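Local coordinates for protein KLLA0B12012p (Kluyveromyces lactis, PDB 6Y3P) that is the C-terminal ATP-grasp domain of Pby1, a direct partner of the mRNA decapping enzyme Dcp2, and probably binds ATP, at residues I10-P15 and R26-H31; D61-M64 and H70-S73; R155-I160 and F195-Y200; I280-L285 and E295-I300; A310-D315 and F319-N324. One frame throughout, in Å; residues are numbered along the deposited sequence.

In the fold
Contacts 1 and 2 each lie in a beta-alpha-beta unit of the same four-stranded parallel sheet; their centres are about 17 Å apart. Contact 5 touches contact 2: Asn324 ND2 lies 2.9 Å from Leu63 O, probably as a hydrogen bond. Contact 4 uses the first half of helix 290-313 and contact 5 its last turn; their centres are about 27 Å apart. Contact 3 belongs to a separate antiparallel sheet, about 45 Å from contact 1 between centres and on the opposite side of the chain's centre. Sulfate, probably from the crystallisation liquor, is held by Arg26 in contact 1, and a bound sulfate lies about 4 Å from the Asp283 side chain in contact 4.

Contact 1 (I10-P15 and R26-H31); sequences IVLTIP and RSFRKH. With SO4 (sulfate ion), chain B.
Sulfate O2 is gripped by both terminal nitrogens of Arg26. NH1 of Arg26 donates to O2 at 2.8 Å, and NH2 reaches the same oxygen in a weak, more bent bond. Two further weak bonds run from NH1 to O4 and from NH2 to O1. The sulfur lies at the edge of the guanidinium, in its plane. The ion probably comes from the crystallisation liquor. Arg26 NH2 also forms a salt bridge with Asp364, and the side chain touches Lys360; both belong to helix 357-375.

The protein part of the contact is apolar and buried. Ile10 CG2 sits over the centre of the Phe28 ring in a CH-pi contact. It is 3.7 Å from the ring centroid and only 12° off the ring normal. CG1 of Ile10 stands beside the backbone N (chi1 -74°), which leaves CG2 anti to that nitrogen and over the ring. CG1 carries Ile10 CD1 to within 3.9 Å of Phe28 CD1. Leu12 comes to the same ring from another direction. Its CD1 meets the edge near the ring plane, 4.2 Å from Phe28 CE2. Phe28 also touches Phe50 of strand 48-52 and Val371 of helix 357-375. This is the hydrophobic seam of a beta-alpha-beta crossover, in which helix 21-31, which links strands 8-12 and 37-38, packs on their parallel sheet.

Contact 2 (D61-M64 and H70-S73); sequences DQLM and HANS
Leu63 lays its two methyl groups against Ala71 and the backbone of Ser73. The pair of segments closes a beta-alpha-beta unit made of strand 48-52, the short helix 60-65 and strand 69-71, which is an outer strand of the parallel sheet in this chain. Leu63 points toward the strand. Its CG is anti to the backbone N (chi1 180°), and this extended setting carries both methyls across the gap. Leu63 CD1 meets Ala71, at 4.0 Å from its backbone N and 4.1 Å from its CB. Ala71 turns its only side-chain carbon toward the helix. The flanking residues behave otherwise: His70 and Asn72 both point away from it. His70 packs on Phe50 of the neighbouring strand 48-52, and Asn72 OD1 takes a hydrogen bond from Gly53 N. The touching residues are all buried, and they meet by van der Waals contact. The strand is paired through backbone bonds of His70 with Thr49 and His51, and Ala71 bonds to Leu326. The second methyl, Leu63 CD2, reaches past the strand end to lie 3.5 Å from Ser73 O, an oxygen that also takes part in a hydrogen bond with Ser325 OG.

Contact 3 (R155-I160 and F195-Y200); sequences RIFKTI and FIVQEY
The ring contact is between Ile156 and Tyr200. Ile156 CD1 lies over one face of the phenol ring, 3.9 Å from its centroid and 28° off the normal, in a CH-pi contact. Its closest ring atom is Tyr200 CE2, at 3.5 Å. CG1 stands over the same ring, offset toward the rim.

The second apolar contact, methyl to ring edge, is between Phe157 and Val197. Phe157 sets out away from segment 195-200, but its CG lies between the backbone N and the carbonyl carbon (chi1 68°), and the ring end swings back. Its CZ meets Val197 CG1 at 3.8 Å, with the side chains at about a right angle.

Backbone pairing goes through a third strand. Strand 140-145 lies between the two in the antiparallel sheet, and it bonds to both. Its Ile142 touches Ile156 and Tyr200, while Trp141 meets Phe157 and Val197. The direct contact is wholly apolar, so it probably rests on close fit and partial exclusion of water rather than on directed bonds.

Contact 4 (I280-L285 and E295-I300); sequences IEFDAL and EIRTQI
Asp283 and Arg297 form the polar bond of this contact. Arg297 NH2 donates to Asp283 OD1 at 2.7 Å, in a bent hydrogen bond that is part of a salt bridge. The nitrogen meets the oxygen on its anti side, 33° out of the carboxylate plane. OD1 has a second partner in Arg293 NH1, so two arginines share one oxygen. This would probably favour the charged carboxylate. The other terminal nitrogen of Arg297, NH1, is also engaged, in a salt bridge with Glu294.

Phe282 lies beside the ion pair. Its CG is anti to the backbone N (chi1 174°), which directs the ring toward the helix. Phe282 CZ lies 3.6 Å from Ile296 CG2. Arg297 NH2 passes at the ring edge, 3.7 Å from Phe282 CD2, with the two planes 76° apart; it does not stack on the face. Phe282 and Ile296 both pack on Ile217 of strand 215-224.

Other polar groups find partners outside the pair. Glu281 pairs with Arg234. Gln299 OE1 takes the backbone N of Val341, and its NE2 bonds to Tyr339 O and weakly to Glu295 O. The 3-10 turn after strand 279-281 thus packs on helix 290-313, which lies against the larger antiparallel sheet of this ATP-grasp domain.

Contact 5 (A310-D315 and F319-N324); sequences AAVNVD and FRPLKN
Val312 and Phe319 meet obliquely, methyl to ring edge. Val312 CG2 lies in the plane of the phenyl ring, 3.9 Å from Phe319 CD2. The same methyl, Val312 CG2, touches Pro321 CG at 3.8 Å, so one branch of the valine serves both residues. CG1 of Val312 is roughly anti to the backbone N (chi1 154°), which leaves CG2 beside that nitrogen and facing the loop. Phe319 starts out toward the helix and then turns its ring away. Its CB remains close to the helix, 3.7 Å from Ala311 CB.

The backbones are joined as well. Phe319 N donates to Ala311 O at 3.0 Å, and the bond is fairly straight, at 161°. A water donates to both Val312 O, at 2.9 Å, and Phe319 O, at 2.7 Å. It bridges the last turn of the helix and the returning chain.

The contact closes the turn where helix 290-313 ends and the chain heads for strand 326-335. The Phe319 ring packs edge-to-face with Phe308 of that helix and meets Tyr74. Nearby, Ala310 and Val314 pack on helix 83-95, while Asn324 ND2 bonds to Tyr69 O at strand 69-71.

Contact 1 (I10-P15 and R26-H31)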
# COMPACT_ATOMS: atom_id res chain seq x y z
N ILE A 10 0.75 -0.78 28.59
CA ILE A 10 0.34 -1.17 27.23
C ILE A 10 -1.19 -1.21 27.22
O ILE A 10 -1.77 -1.93 28.02
CB ILE A 10 0.99 -2.51 26.74
CG1 ILE A 10 2.47 -2.33 26.37
CG2 ILE A 10 0.23 -3.10 25.52
CD1 ILE A 10 3.32 -3.64 26.40
N VAL A 11 -1.83 -0.47 26.29
CA VAL A 11 -3.29 -0.37 26.13
C VAL A 11 -3.69 -0.99 24.78
O VAL A 11 -3.25 -0.52 23.73
CB VAL A 11 -3.81 1.09 26.27
CG1 VAL A 11 -5.33 1.15 26.16
CG2 VAL A 11 -3.35 1.75 27.57
N LEU A 12 -4.50 -2.04 24.81
CA LEU A 12 -4.98 -2.76 23.62
C LEU A 12 -6.50 -2.63 23.55
O LEU A 12 -7.19 -3.41 24.19
CB LEU A 12 -4.54 -4.24 23.71
CG LEU A 12 -4.73 -5.16 22.48
CD1 LEU A 12 -4.05 -4.58 21.22
CD2 LEU A 12 -4.18 -6.55 22.77
N THR A 13 -6.99 -1.61 22.83
CA THR A 13 -8.42 -1.26 22.70
C THR A 13 -9.12 -1.96 21.53
O THR A 13 -10.31 -1.73 21.28
CB THR A 13 -8.61 0.26 22.65
OG1 THR A 13 -7.94 0.79 21.51
CG2 THR A 13 -8.14 0.95 23.92
N ILE A 14 -8.40 -2.80 20.82
CA ILE A 14 -8.92 -3.55 19.70
C ILE A 14 -9.90 -4.62 20.19
O ILE A 14 -9.62 -5.30 21.18
CB ILE A 14 -7.75 -4.08 18.84
CG1 ILE A 14 -7.60 -3.16 17.63
CG2 ILE A 14 -7.87 -5.56 18.43
CD1 ILE A 14 -6.26 -2.93 17.24
N PRO A 15 -11.09 -4.72 19.54
CA PRO A 15 -12.05 -5.76 19.93
C PRO A 15 -11.42 -7.14 19.91
O PRO A 15 -10.65 -7.47 18.99
CB PRO A 15 -13.15 -5.63 18.87
CG PRO A 15 -13.04 -4.22 18.40
CD PRO A 15 -11.58 -3.96 18.37
N ARG A 26 0.06 -12.44 22.81
CA ARG A 26 1.17 -13.40 22.94
C ARG A 26 2.52 -12.67 22.79
O ARG A 26 3.44 -12.88 23.58
CB ARG A 26 1.05 -14.52 21.90
CG ARG A 26 -0.19 -15.40 22.12
CD ARG A 26 -0.20 -16.62 21.21
NE ARG A 26 -0.52 -16.31 19.81
CZ ARG A 26 -1.75 -16.27 19.30
NH1 ARG A 26 -2.81 -16.48 20.08
NH2 ARG A 26 -1.93 -15.99 18.01
N SER A 27 2.58 -11.75 21.82
CA SER A 27 3.74 -10.94 21.53
C SER A 27 4.04 -9.95 22.68
O SER A 27 5.21 -9.80 23.04
CB SER A 27 3.54 -10.22 20.21
OG SER A 27 4.80 -9.74 19.78
N PHE A 28 3.01 -9.29 23.26
CA PHE A 28 3.20 -8.38 24.40
C PHE A 28 3.69 -9.16 25.63
O PHE A 28 4.61 -8.70 26.30
CB PHE A 28 1.92 -7.56 24.73
CG PHE A 28 1.57 -6.46 23.74
CD1 PHE A 28 2.57 -5.66 23.18
CD2 PHE A 28 0.25 -6.19 23.41
CE1 PHE A 28 2.25 -4.65 22.26
CE2 PHE A 28 -0.07 -5.19 22.49
CZ PHE A 28 0.93 -4.42 21.91
N ARG A 29 3.11 -10.36 25.86
CA ARG A 29 3.46 -11.28 26.95
C ARG A 29 4.92 -11.72 26.87
O ARG A 29 5.65 -11.66 27.87
CB ARG A 29 2.56 -12.54 26.89
CG ARG A 29 1.61 -12.73 28.08
CD ARG A 29 2.25 -13.42 29.29
NE ARG A 29 2.39 -14.87 29.11
CZ ARG A 29 2.80 -15.71 30.06
NH1 ARG A 29 3.11 -15.26 31.27
NH2 ARG A 29 2.90 -17.01 29.80
N LYS A 30 5.35 -12.16 25.67
CA LYS A 30 6.68 -12.70 25.39
C LYS A 30 7.82 -11.67 25.43
O LYS A 30 8.83 -11.94 26.08
CB LYS A 30 6.66 -13.43 24.04
CG LYS A 30 7.85 -14.33 23.78
CD LYS A 30 7.95 -14.77 22.32
CE LYS A 30 7.18 -16.03 22.03
NZ LYS A 30 7.37 -16.47 20.62
N HIS A 31 7.67 -10.52 24.75
CA HIS A 31 8.75 -9.55 24.63
C HIS A 31 8.68 -8.37 25.60
O HIS A 31 9.67 -7.64 25.73
CB HIS A 31 8.87 -9.05 23.18
CG HIS A 31 8.99 -10.16 22.19
ND1 HIS A 31 10.05 -11.04 22.21
CD2 HIS A 31 8.16 -10.50 21.17
CE1 HIS A 31 9.84 -11.89 21.23
NE2 HIS A 31 8.71 -11.61 20.58
S SO4 B . -5.64 -16.60 18.03
O1 SO4 B . -5.07 -15.87 16.89
O2 SO4 B . -4.73 -17.66 18.44
O3 SO4 B . -6.93 -17.19 17.65
O4 SO4 B . -5.87 -15.70 19.15

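Contact 2 (D61-M64 and H70-S73)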
# COMPACT_ATOMS: atom_id res chain seq x y z
N ASP A 61 -4.30 14.04 19.42
CA ASP A 61 -3.91 15.24 20.17
C ASP A 61 -2.89 14.90 21.28
O ASP A 61 -1.96 15.66 21.50
CB ASP A 61 -5.13 15.99 20.73
CG ASP A 61 -6.05 16.55 19.64
OD1 ASP A 61 -7.14 15.98 19.45
OD2 ASP A 61 -5.66 17.54 18.97
N GLN A 62 -3.07 13.74 21.95
CA GLN A 62 -2.17 13.25 23.00
C GLN A 62 -0.87 12.66 22.43
O GLN A 62 0.10 12.48 23.16
CB GLN A 62 -2.90 12.23 23.89
CG GLN A 62 -3.59 12.86 25.06
CD GLN A 62 -2.90 12.53 26.35
OE1 GLN A 62 -1.82 13.04 26.65
NE2 GLN A 62 -3.54 11.72 27.17
N LEU A 63 -0.86 12.35 21.13
CA LEU A 63 0.30 11.81 20.42
C LEU A 63 1.24 12.94 20.03
O LEU A 63 2.46 12.77 20.06
CB LEU A 63 -0.18 11.00 19.19
CG LEU A 63 0.86 10.33 18.29
CD1 LEU A 63 1.61 9.20 19.01
CD2 LEU A 63 0.20 9.77 17.06
N MET A 64 0.67 14.09 19.64
CA MET A 64 1.47 15.24 19.23
C MET A 64 1.84 16.17 20.39
O MET A 64 2.71 17.02 20.21
CB MET A 64 0.81 16.02 18.08
CG MET A 64 -0.55 16.54 18.41
SD MET A 64 -1.17 17.52 17.04
CE MET A 64 -2.91 17.14 17.14
N HIS A 70 2.33 6.57 23.18
CA HIS A 70 2.76 5.97 21.91
C HIS A 70 1.58 5.25 21.35
O HIS A 70 0.80 4.67 22.09
CB HIS A 70 3.96 5.03 22.10
CG HIS A 70 5.14 5.70 22.75
ND1 HIS A 70 5.07 6.21 24.04
CD2 HIS A 70 6.39 5.88 22.27
CE1 HIS A 70 6.27 6.72 24.29
NE2 HIS A 70 7.10 6.53 23.27
N ALA A 71 1.39 5.38 20.06
CA ALA A 71 0.27 4.77 19.35
C ALA A 71 0.74 4.04 18.07
O ALA A 71 1.83 4.29 17.57
CB ALA A 71 -0.77 5.85 19.03
N ASN A 72 -0.11 3.15 17.55
CA ASN A 72 0.15 2.39 16.33
C ASN A 72 -0.33 3.15 15.07
O ASN A 72 -0.91 2.57 14.16
CB ASN A 72 -0.44 0.98 16.42
CG ASN A 72 -1.94 0.93 16.44
OD1 ASN A 72 -2.59 1.53 17.29
ND2 ASN A 72 -2.54 0.17 15.53
N SER A 73 -0.07 4.46 15.02
CA SER A 73 -0.40 5.29 13.86
C SER A 73 0.41 6.57 13.86
O SER A 73 0.74 7.09 14.94
CB SER A 73 -1.88 5.67 13.83
OG SER A 73 -2.23 6.21 12.56

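Contact 3 (R155-I160 and F195-Y200)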
# COMPACT_ATOMS: atom_id res chain seq x y z
N ARG A 155 -12.33 1.34 -19.58
CA ARG A 155 -11.79 1.04 -20.91
C ARG A 155 -10.28 1.29 -21.07
O ARG A 155 -9.72 2.24 -20.52
CB ARG A 155 -12.58 1.81 -21.98
CG ARG A 155 -14.03 1.34 -22.13
CD ARG A 155 -14.76 2.01 -23.28
NE ARG A 155 -14.23 1.61 -24.59
CZ ARG A 155 -14.68 2.06 -25.76
NH1 ARG A 155 -15.68 2.93 -25.81
NH2 ARG A 155 -14.12 1.65 -26.89
N ILE A 156 -9.63 0.41 -21.86
CA ILE A 156 -8.19 0.44 -22.18
C ILE A 156 -7.92 1.29 -23.42
O ILE A 156 -8.72 1.29 -24.37
CB ILE A 156 -7.61 -1.01 -22.32
CG1 ILE A 156 -7.69 -1.72 -20.98
CG2 ILE A 156 -6.14 -1.03 -22.79
CD1 ILE A 156 -7.49 -3.15 -21.06
N PHE A 157 -6.78 1.97 -23.42
CA PHE A 157 -6.27 2.78 -24.53
C PHE A 157 -4.78 3.00 -24.34
O PHE A 157 -4.25 2.78 -23.25
CB PHE A 157 -7.01 4.12 -24.58
CG PHE A 157 -6.71 5.05 -23.42
CD1 PHE A 157 -7.41 4.94 -22.22
CD2 PHE A 157 -5.76 6.06 -23.55
CE1 PHE A 157 -7.14 5.80 -21.16
CE2 PHE A 157 -5.51 6.94 -22.50
CZ PHE A 157 -6.21 6.81 -21.31
N LYS A 158 -4.10 3.50 -25.37
CA LYS A 158 -2.68 3.84 -25.32
C LYS A 158 -2.41 5.26 -25.82
O LYS A 158 -1.43 5.86 -25.41
CB LYS A 158 -1.84 2.84 -26.12
CG LYS A 158 -1.64 1.49 -25.42
CD LYS A 158 -0.31 0.84 -25.81
CE LYS A 158 -0.28 0.24 -27.21
NZ LYS A 158 -1.34 -0.79 -27.40
N THR A 159 -3.26 5.79 -26.73
CA THR A 159 -3.07 7.13 -27.32
C THR A 159 -4.24 8.13 -27.08
O THR A 159 -5.38 7.73 -26.80
CB THR A 159 -2.76 7.02 -28.82
OG1 THR A 159 -3.92 6.56 -29.51
CG2 THR A 159 -1.59 6.06 -29.12
N ILE A 160 -3.94 9.42 -27.27
CA ILE A 160 -4.91 10.51 -27.18
C ILE A 160 -6.08 10.27 -28.13
O ILE A 160 -7.22 10.41 -27.69
CB ILE A 160 -4.22 11.90 -27.35
CG1 ILE A 160 -3.27 12.16 -26.15
CG2 ILE A 160 -5.26 13.02 -27.50
CD1 ILE A 160 -2.34 13.43 -26.14
N PHE A 195 -13.16 11.28 -13.87
CA PHE A 195 -12.52 10.03 -14.31
C PHE A 195 -11.11 9.93 -13.78
O PHE A 195 -10.44 10.95 -13.58
CB PHE A 195 -12.44 9.94 -15.84
CG PHE A 195 -13.72 10.01 -16.62
CD1 PHE A 195 -14.22 11.23 -17.06
CD2 PHE A 195 -14.41 8.85 -16.96
CE1 PHE A 195 -15.41 11.29 -17.79
CE2 PHE A 195 -15.60 8.92 -17.70
CZ PHE A 195 -16.08 10.14 -18.12
N ILE A 196 -10.65 8.69 -13.59
CA ILE A 196 -9.26 8.43 -13.23
C ILE A 196 -8.64 7.74 -14.43
O ILE A 196 -9.26 6.87 -15.05
CB ILE A 196 -9.06 7.66 -11.88
CG1 ILE A 196 -9.59 8.48 -10.68
CG2 ILE A 196 -7.56 7.30 -11.67
CD1 ILE A 196 -9.82 7.69 -9.37
N VAL A 197 -7.45 8.19 -14.81
CA VAL A 197 -6.66 7.60 -15.87
C VAL A 197 -5.51 6.94 -15.12
O VAL A 197 -4.68 7.60 -14.50
CB VAL A 197 -6.21 8.63 -16.93
CG1 VAL A 197 -5.20 8.01 -17.90
CG2 VAL A 197 -7.42 9.20 -17.68
N GLN A 198 -5.54 5.62 -15.10
CA GLN A 198 -4.57 4.83 -14.35
C GLN A 198 -3.72 3.99 -15.31
O GLN A 198 -4.26 3.33 -16.19
CB GLN A 198 -5.36 3.93 -13.35
CG GLN A 198 -4.54 2.92 -12.54
CD GLN A 198 -4.19 3.37 -11.14
OE1 GLN A 198 -3.04 3.24 -10.71
NE2 GLN A 198 -5.17 3.84 -10.38
N GLU A 199 -2.39 3.99 -15.10
CA GLU A 199 -1.48 3.15 -15.87
C GLU A 199 -1.94 1.71 -15.72
O GLU A 199 -2.30 1.27 -14.62
CB GLU A 199 -0.05 3.30 -15.38
CG GLU A 199 0.92 2.56 -16.27
CD GLU A 199 2.38 2.67 -15.88
OE1 GLU A 199 3.18 1.88 -16.43
OE2 GLU A 199 2.72 3.55 -15.06
N TYR A 200 -2.03 1.02 -16.84
CA TYR A 200 -2.52 -0.35 -16.86
C TYR A 200 -1.42 -1.35 -17.20
O TYR A 200 -0.67 -1.15 -18.16
CB TYR A 200 -3.74 -0.44 -17.80
CG TYR A 200 -4.21 -1.85 -18.12
CD1 TYR A 200 -4.98 -2.57 -17.22
CD2 TYR A 200 -3.92 -2.43 -19.35
CE1 TYR A 200 -5.43 -3.86 -17.52
CE2 TYR A 200 -4.34 -3.72 -19.65
CZ TYR A 200 -5.09 -4.44 -18.73
OH TYR A 200 -5.52 -5.70 -19.07

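Contact 4 (I280-L285 and E295-I300)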
# COMPACT_ATOMS: atom_id res chain seq x y z
N ILE A 280 -2.36 -16.91 -0.83
CA ILE A 280 -1.23 -17.82 -0.66
C ILE A 280 -0.05 -16.91 -0.33
O ILE A 280 0.04 -15.79 -0.86
CB ILE A 280 -0.92 -18.61 -1.99
CG1 ILE A 280 -2.18 -19.29 -2.61
CG2 ILE A 280 0.25 -19.63 -1.84
CD1 ILE A 280 -2.93 -20.39 -1.73
N GLU A 281 0.88 -17.41 0.51
CA GLU A 281 2.12 -16.72 0.84
C GLU A 281 2.93 -16.68 -0.46
O GLU A 281 3.08 -17.71 -1.15
CB GLU A 281 2.91 -17.46 1.93
CG GLU A 281 4.13 -16.68 2.41
CD GLU A 281 5.02 -17.33 3.45
OE1 GLU A 281 4.67 -18.43 3.95
OE2 GLU A 281 6.09 -16.75 3.76
N PHE A 282 3.43 -15.49 -0.80
CA PHE A 282 4.22 -15.27 -2.00
C PHE A 282 5.35 -16.28 -2.22
O PHE A 282 5.47 -16.80 -3.34
CB PHE A 282 4.76 -13.85 -2.01
CG PHE A 282 5.70 -13.59 -3.16
CD1 PHE A 282 5.21 -13.43 -4.45
CD2 PHE A 282 7.07 -13.46 -2.95
CE1 PHE A 282 6.08 -13.17 -5.51
CE2 PHE A 282 7.94 -13.23 -4.02
CZ PHE A 282 7.44 -13.09 -5.29
N ASP A 283 6.15 -16.58 -1.17
CA ASP A 283 7.28 -17.50 -1.28
C ASP A 283 6.88 -18.95 -1.51
O ASP A 283 7.71 -19.75 -1.92
CB ASP A 283 8.24 -17.40 -0.07
CG ASP A 283 9.63 -17.96 -0.34
OD1 ASP A 283 10.30 -17.45 -1.27
OD2 ASP A 283 10.01 -18.96 0.30
N ALA A 284 5.61 -19.28 -1.27
CA ALA A 284 5.09 -20.62 -1.51
C ALA A 284 4.80 -20.83 -3.01
O ALA A 284 4.45 -21.94 -3.38
CB ALA A 284 3.82 -20.85 -0.68
N LEU A 285 4.88 -19.77 -3.86
CA LEU A 285 4.63 -19.91 -5.30
C LEU A 285 5.93 -20.41 -5.98
O LEU A 285 6.83 -19.62 -6.27
CB LEU A 285 4.11 -18.59 -5.88
CG LEU A 285 2.83 -18.00 -5.22
CD1 LEU A 285 2.61 -16.55 -5.66
CD2 LEU A 285 1.58 -18.86 -5.52
N GLU A 295 14.60 -11.24 -6.57
CA GLU A 295 14.66 -10.01 -7.37
C GLU A 295 13.39 -9.19 -7.09
O GLU A 295 13.46 -7.95 -7.03
CB GLU A 295 14.73 -10.36 -8.86
CG GLU A 295 16.12 -10.63 -9.40
CD GLU A 295 16.20 -11.32 -10.75
OE1 GLU A 295 15.22 -11.23 -11.53
OE2 GLU A 295 17.25 -11.93 -11.05
N ILE A 296 12.22 -9.87 -6.91
CA ILE A 296 10.97 -9.19 -6.58
C ILE A 296 11.10 -8.56 -5.15
O ILE A 296 10.62 -7.45 -4.90
CB ILE A 296 9.78 -10.18 -6.75
CG1 ILE A 296 9.42 -10.35 -8.24
CG2 ILE A 296 8.54 -9.76 -5.94
CD1 ILE A 296 8.50 -11.68 -8.61
N ARG A 297 11.78 -9.27 -4.24
CA ARG A 297 11.98 -8.79 -2.88
C ARG A 297 12.92 -7.57 -2.90
O ARG A 297 12.64 -6.57 -2.27
CB ARG A 297 12.56 -9.90 -2.00
CG ARG A 297 11.58 -10.45 -0.99
CD ARG A 297 12.06 -11.78 -0.45
NE ARG A 297 11.00 -12.76 -0.65
CZ ARG A 297 11.18 -13.97 -1.17
NH1 ARG A 297 12.40 -14.39 -1.51
NH2 ARG A 297 10.15 -14.78 -1.35
N THR A 298 14.02 -7.67 -3.66
CA THR A 298 15.01 -6.61 -3.84
C THR A 298 14.32 -5.35 -4.37
O THR A 298 14.40 -4.32 -3.71
CB THR A 298 16.16 -7.15 -4.66
OG1 THR A 298 16.69 -8.23 -3.88
CG2 THR A 298 17.27 -6.10 -4.93
N GLN A 299 13.54 -5.47 -5.47
CA GLN A 299 12.73 -4.35 -6.02
C GLN A 299 11.78 -3.77 -4.99
O GLN A 299 11.65 -2.55 -4.91
CB GLN A 299 11.88 -4.80 -7.21
CG GLN A 299 12.65 -5.26 -8.43
CD GLN A 299 11.68 -5.82 -9.45
OE1 GLN A 299 10.92 -5.07 -10.07
NE2 GLN A 299 11.69 -7.15 -9.61
N ILE A 300 11.12 -4.63 -4.19
CA ILE A 300 10.17 -4.16 -3.16
C ILE A 300 10.88 -3.29 -2.09
O ILE A 300 10.41 -2.20 -1.75
CB ILE A 300 9.32 -5.32 -2.57
CG1 ILE A 300 8.21 -5.70 -3.58
CG2 ILE A 300 8.71 -4.94 -1.20
CD1 ILE A 300 7.54 -7.10 -3.43

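Contact 5 (A310-D315 and F319-N324)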
# COMPACT_ATOMS: atom_id res chain seq x y z
N ALA A 310 11.15 9.95 -0.58
CA ALA A 310 10.29 10.87 -1.35
C ALA A 310 9.34 11.61 -0.43
O ALA A 310 9.35 12.83 -0.42
CB ALA A 310 9.49 10.09 -2.39
N ALA A 311 8.56 10.85 0.38
CA ALA A 311 7.53 11.27 1.33
C ALA A 311 8.00 12.27 2.37
O ALA A 311 7.31 13.24 2.64
CB ALA A 311 6.94 10.05 2.01
N VAL A 312 9.16 12.00 2.96
CA VAL A 312 9.76 12.79 4.03
C VAL A 312 10.36 14.10 3.52
O VAL A 312 10.21 15.13 4.18
CB VAL A 312 10.77 11.89 4.78
CG1 VAL A 312 11.89 12.65 5.46
CG2 VAL A 312 10.06 10.97 5.77
N ASN A 313 11.00 14.07 2.34
CA ASN A 313 11.76 15.19 1.77
C ASN A 313 11.02 16.11 0.79
O ASN A 313 11.58 17.16 0.47
CB ASN A 313 13.04 14.67 1.12
CG ASN A 313 13.98 14.01 2.11
OD1 ASN A 313 14.45 14.65 3.06
ND2 ASN A 313 14.28 12.74 1.89
N VAL A 314 9.80 15.77 0.34
CA VAL A 314 9.06 16.63 -0.61
C VAL A 314 8.84 18.05 -0.08
O VAL A 314 8.61 18.25 1.12
CB VAL A 314 7.74 16.05 -1.17
CG1 VAL A 314 8.00 15.15 -2.38
CG2 VAL A 314 6.95 15.31 -0.10
N ASP A 315 8.94 19.03 -1.00
CA ASP A 315 8.77 20.46 -0.77
C ASP A 315 7.28 20.83 -0.68
O ASP A 315 6.94 21.98 -0.37
CB ASP A 315 9.46 21.28 -1.89
CG ASP A 315 10.74 20.67 -2.43
OD1 ASP A 315 10.67 19.62 -3.10
OD2 ASP A 315 11.82 21.28 -2.20
N PHE A 319 5.06 13.41 4.58
CA PHE A 319 4.89 12.45 5.66
C PHE A 319 5.74 12.98 6.79
O PHE A 319 6.93 13.25 6.58
CB PHE A 319 5.38 11.07 5.20
CG PHE A 319 5.41 10.00 6.26
CD1 PHE A 319 4.23 9.41 6.72
CD2 PHE A 319 6.61 9.56 6.80
CE1 PHE A 319 4.26 8.43 7.71
CE2 PHE A 319 6.64 8.56 7.77
CZ PHE A 319 5.47 8.01 8.22
N ARG A 320 5.13 13.21 7.97
CA ARG A 320 5.83 13.75 9.14
C ARG A 320 5.98 12.65 10.18
O ARG A 320 5.04 12.37 10.92
CB ARG A 320 5.15 15.00 9.73
CG ARG A 320 5.05 16.15 8.73
CD ARG A 320 4.66 17.47 9.38
NE ARG A 320 4.38 18.48 8.36
CZ ARG A 320 5.29 19.29 7.82
NH1 ARG A 320 6.56 19.22 8.21
NH2 ARG A 320 4.94 20.17 6.90
N PRO A 321 7.16 11.99 10.20
CA PRO A 321 7.38 10.94 11.20
C PRO A 321 7.48 11.49 12.62
O PRO A 321 8.09 12.53 12.87
CB PRO A 321 8.67 10.25 10.74
CG PRO A 321 8.98 10.84 9.38
CD PRO A 321 8.38 12.19 9.39
N LEU A 322 6.79 10.82 13.55
CA LEU A 322 6.77 11.09 14.97
C LEU A 322 7.58 10.02 15.66
O LEU A 322 7.42 8.83 15.36
CB LEU A 322 5.31 11.04 15.49
CG LEU A 322 4.45 12.30 15.43
CD1 LEU A 322 5.23 13.53 15.87
CD2 LEU A 322 3.82 12.48 14.06
N LYS A 323 8.37 10.43 16.64
CA LYS A 323 9.23 9.58 17.47
C LYS A 323 8.41 8.53 18.28
O LYS A 323 8.87 7.42 18.51
CB LYS A 323 10.04 10.49 18.43
CG LYS A 323 11.12 9.80 19.24
CD LYS A 323 12.49 9.84 18.59
CE LYS A 323 13.30 8.62 18.95
NZ LYS A 323 14.25 8.26 17.86
N ASN A 324 7.21 8.91 18.69
CA ASN A 324 6.36 8.08 19.53
C ASN A 324 5.28 7.31 18.73
O ASN A 324 4.32 6.80 19.29
CB ASN A 324 5.75 8.93 20.68
CG ASN A 324 5.04 10.19 20.24
OD1 ASN A 324 5.32 10.81 19.21
ND2 ASN A 324 4.10 10.61 21.05
O HOH W 1 8.65 15.30 6.67